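Long-range contact in similar to N-acetyltransferase (Staphylococcus aureus subsp. aureus, PDB 4MBU), which probably transfers an acetyl group from acetyl-coenzyme A to an amine substrate, as other members of the Gcn5-related N-acetyltransferase family do: residues 68-73 with 81-86. Numbering follows the deposited sequence.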
ATOM      1  N   ALA A  68      -4.081  -9.529  23.165  1.00 13.01           N
ATOM      2  CA  ALA A  68      -4.827  -9.232  21.942  1.00 11.35           C
ATOM      3  C   ALA A  68      -6.318  -9.235  22.193  1.00 16.70           C
ATOM      4  O   ALA A  68      -6.825 -10.006  23.008  1.00 13.95           O
ATOM      5  CB  ALA A  68      -4.492 -10.232  20.857  1.00 11.12           C
ATOM      6  N   THR A  69      -7.032  -8.376  21.476  1.00 14.09           N
ATOM      7  CA  THR A  69      -8.464  -8.306  21.664  1.00 14.53           C
ATOM      8  C   THR A  69      -9.169  -7.837  20.395  1.00 15.83           C
ATOM      9  O   THR A  69      -8.526  -7.349  19.462  1.00 14.14           O
ATOM     10  CB  THR A  69      -8.818  -7.377  22.863  1.00 17.63           C
ATOM     11  OG1 THR A  69     -10.228  -7.431  23.116  1.00 18.61           O
ATOM     12  CG2 THR A  69      -8.420  -5.933  22.571  1.00 16.21           C
ATOM     13  N   PHE A  70     -10.486  -8.018  20.337  1.00  7.02           N
ATOM     14  CA  PHE A  70     -11.253  -7.314  19.308  1.00 12.87           C
ATOM     15  C   PHE A  70     -12.517  -6.673  19.864  1.00 16.22           C
ATOM     16  O   PHE A  70     -12.942  -6.985  20.981  1.00 14.78           O
ATOM     17  CB  PHE A  70     -11.495  -8.158  18.040  1.00 11.59           C
ATOM     18  CG  PHE A  70     -12.420  -9.356  18.221  1.00 12.56           C
ATOM     19  CD1 PHE A  70     -11.966 -10.636  17.937  1.00 11.70           C
ATOM     20  CD2 PHE A  70     -13.748  -9.196  18.608  1.00  9.46           C
ATOM     21  CE1 PHE A  70     -12.814 -11.733  18.059  1.00 12.46           C
ATOM     22  CE2 PHE A  70     -14.593 -10.297  18.751  1.00  9.59           C
ATOM     23  CZ  PHE A  70     -14.127 -11.561  18.472  1.00 10.03           C
ATOM     24  N   GLY A  71     -13.097  -5.757  19.094  1.00 17.59           N
ATOM     25  CA  GLY A  71     -14.305  -5.071  19.515  1.00 12.64           C
ATOM     26  C   GLY A  71     -14.904  -4.308  18.353  1.00 16.86           C
ATOM     27  O   GLY A  71     -14.646  -4.636  17.196  1.00 14.50           O
ATOM     28  N   SER A  72     -15.683  -3.277  18.659  1.00  7.55           N
ATOM     29  CA  SER A  72     -16.423  -2.542  17.635  1.00 14.08           C
ATOM     30  C   SER A  72     -15.479  -1.778  16.710  1.00 13.65           C
ATOM     31  O   SER A  72     -14.461  -1.261  17.159  1.00 14.84           O
ATOM     32  CB  SER A  72     -17.409  -1.577  18.301  1.00 17.54           C
ATOM     33  OG  SER A  72     -17.824  -0.559  17.414  1.00 21.07           O
ATOM     34  N   PHE A  73     -15.808  -1.719  15.419  1.00 13.33           N
ATOM     35  CA  PHE A  73     -15.011  -0.929  14.481  1.00 10.95           C
ATOM     36  C   PHE A  73     -15.537   0.510  14.398  1.00 14.28           C
ATOM     37  O   PHE A  73     -14.792   1.463  14.638  1.00 13.12           O
ATOM     38  CB  PHE A  73     -14.971  -1.585  13.099  1.00 10.43           C
ATOM     39  CG  PHE A  73     -14.466  -0.669  12.015  1.00  8.51           C
ATOM     40  CD1 PHE A  73     -13.210  -0.076  12.112  1.00  9.44           C
ATOM     41  CD2 PHE A  73     -15.246  -0.402  10.901  1.00  9.24           C
ATOM     42  CE1 PHE A  73     -12.752   0.781  11.115  1.00 16.15           C
ATOM     43  CE2 PHE A  73     -14.797   0.439   9.900  1.00 12.43           C
ATOM     44  CZ  PHE A  73     -13.545   1.035  10.008  1.00 16.44           C
ATOM     45  N   TYR A  81     -21.544  -6.776  12.008  1.00  5.35           N
ATOM     46  CA  TYR A  81     -20.743  -7.935  11.612  1.00 11.42           C
ATOM     47  C   TYR A  81     -19.259  -7.606  11.405  1.00  9.75           C
ATOM     48  O   TYR A  81     -18.471  -8.461  10.980  1.00  6.86           O
ATOM     49  CB  TYR A  81     -21.349  -8.629  10.397  1.00 12.47           C
ATOM     50  CG  TYR A  81     -22.763  -9.069  10.635  1.00 17.52           C
ATOM     51  CD1 TYR A  81     -23.050 -10.084  11.536  1.00 23.93           C
ATOM     52  CD2 TYR A  81     -23.820  -8.465   9.969  1.00 20.23           C
ATOM     53  CE1 TYR A  81     -24.354 -10.487  11.762  1.00 29.42           C
ATOM     54  CE2 TYR A  81     -25.123  -8.862  10.184  1.00 25.89           C
ATOM     55  CZ  TYR A  81     -25.385  -9.873  11.082  1.00 32.45           C
ATOM     56  OH  TYR A  81     -26.685 -10.275  11.299  1.00 36.94           O
ATOM     57  N   THR A  82     -18.876  -6.376  11.738  1.00  9.58           N
ATOM     58  CA  THR A  82     -17.491  -5.924  11.563  1.00  8.31           C
ATOM     59  C   THR A  82     -16.864  -5.702  12.929  1.00 10.74           C
ATOM     60  O   THR A  82     -17.464  -5.051  13.797  1.00  6.76           O
ATOM     61  CB  THR A  82     -17.437  -4.593  10.800  1.00  9.51           C
ATOM     62  OG1 THR A  82     -18.056  -4.760   9.523  1.00  7.77           O
ATOM     63  CG2 THR A  82     -16.001  -4.122  10.607  1.00  8.36           C
ATOM     64  N   ILE A  83     -15.663  -6.248  13.123  1.00  8.43           N
ATOM     65  CA  ILE A  83     -14.901  -6.009  14.344  1.00  9.37           C
ATOM     66  C   ILE A  83     -13.512  -5.492  13.996  1.00 11.24           C
ATOM     67  O   ILE A  83     -12.995  -5.770  12.922  1.00  9.16           O
ATOM     68  CB  ILE A  83     -14.757  -7.307  15.188  1.00  5.11           C
ATOM     69  CG1 ILE A  83     -14.542  -8.497  14.262  1.00  7.57           C
ATOM     70  CG2 ILE A  83     -16.002  -7.536  16.066  1.00  5.52           C
ATOM     71  CD1 ILE A  83     -14.140  -9.771  14.979  1.00 12.35           C
ATOM     72  N   GLU A  84     -12.906  -4.737  14.903  1.00  7.08           N
ATOM     73  CA  GLU A  84     -11.525  -4.318  14.730  1.00  3.61           C
ATOM     74  C   GLU A  84     -10.714  -4.940  15.843  1.00  6.31           C
ATOM     75  O   GLU A  84     -11.143  -4.944  17.013  1.00  6.19           O
ATOM     76  CB  GLU A  84     -11.401  -2.798  14.792  1.00  3.63           C
ATOM     77  CG  GLU A  84      -9.945  -2.315  14.819  1.00 11.51           C
ATOM     78  CD  GLU A  84      -9.823  -0.803  14.704  1.00 18.66           C
ATOM     79  OE1 GLU A  84     -10.864  -0.129  14.505  1.00 20.08           O
ATOM     80  OE2 GLU A  84      -8.684  -0.282  14.798  1.00 23.07           O
ATOM     81  N   HIS A  85      -9.547  -5.471  15.493  1.00  8.46           N
ATOM     82  CA  HIS A  85      -8.702  -6.092  16.514  1.00 10.91           C
ATOM     83  C   HIS A  85      -7.431  -5.310  16.778  1.00 11.41           C
ATOM     84  O   HIS A  85      -7.028  -4.455  15.986  1.00  7.78           O
ATOM     85  CB  HIS A  85      -8.315  -7.512  16.118  1.00 11.39           C
ATOM     86  CG  HIS A  85      -7.372  -7.568  14.963  1.00 12.15           C
ATOM     87  ND1 HIS A  85      -7.780  -7.388  13.661  1.00 12.15           N
ATOM     88  CD2 HIS A  85      -6.035  -7.781  14.915  1.00 12.80           C
ATOM     89  CE1 HIS A  85      -6.734  -7.490  12.857  1.00 11.44           C
ATOM     90  NE2 HIS A  85      -5.668  -7.731  13.595  1.00 10.88           N
ATOM     91  N   SER A  86      -6.796  -5.624  17.902  1.00  8.34           N
ATOM     92  CA  SER A  86      -5.471  -5.096  18.202  1.00 13.35           C
ATOM     93  C   SER A  86      -4.627  -6.133  18.931  1.00 13.69           C
ATOM     94  O   SER A  86      -5.145  -6.980  19.678  1.00 12.51           O
ATOM     95  CB  SER A  86      -5.554  -3.776  18.978  1.00 19.13           C
ATOM     96  OG  SER A  86      -6.562  -3.807  19.959  1.00 25.86           O
TER
HETATM   97  O   HOH W   1     -12.060   0.558  16.860  1.00 24.78           O
HETATM   98  O   HOH W   2     -18.049  -2.421  14.196  1.00  7.56           O
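Ile83 lays its terminal methyl over the ring of Phe70: CD1 of Ile83 stands 3.5 Å from the centroid of the Phe70 ring, almost exactly on the ring normal, a CH-pi contact with one face. Both side chains use the first torsion that tucks the next carbon between backbone N and carbonyl carbon (chi1 68° for Phe70, 39° for Ile83), which brings methyl and ring together although the two residues are diagonal neighbours rather than directly paired. Beside them, CB of Phe70 meets CB of His85 at 3.8 Å, where the strands come close in a non-hydrogen-bonded pair. The His85 ring leads away from the partner strand; its NE2 is hydrogen-bonded to NE2 of His133, and the side chain packs on Leu103 and Leu106 of helix 98-112.

These residues belong to an antiparallel beta hairpin in the central mixed sheet of the GNAT fold, strand 63-72 against strand 82-89, and the backbone shows the alternation expected of such a pair. Thr69 and Ser86 exchange two bonds, Thr69 N to Ser86 O at 3.0 Å and Ser86 N to Thr69 O at 2.9 Å. Gly71 and Glu84 repeat the exchange, Gly71 N to Glu84 O and Glu84 N to Gly71 O.

Beyond Gly71 the direct backbone ladder gives out, though the chains stay close, and water takes over part of the linkage: one molecule donates to both Ser72 O and Glu84 OE1, while another accepts from Phe73 N and donates to Thr82 O. Phe73 points its side chain toward strand 82-89 and lies alongside Thr82, with CB of Phe73 3.7 Å from Thr82 CG2. Its ring edge receives Glu84 OE1 in plane, 3.4 Å from Phe73 CD1. The other carboxylate oxygen, OE2 of Glu84, forms a salt bridge with Arg74 of the second subunit, whose Leu144 packs on Phe73.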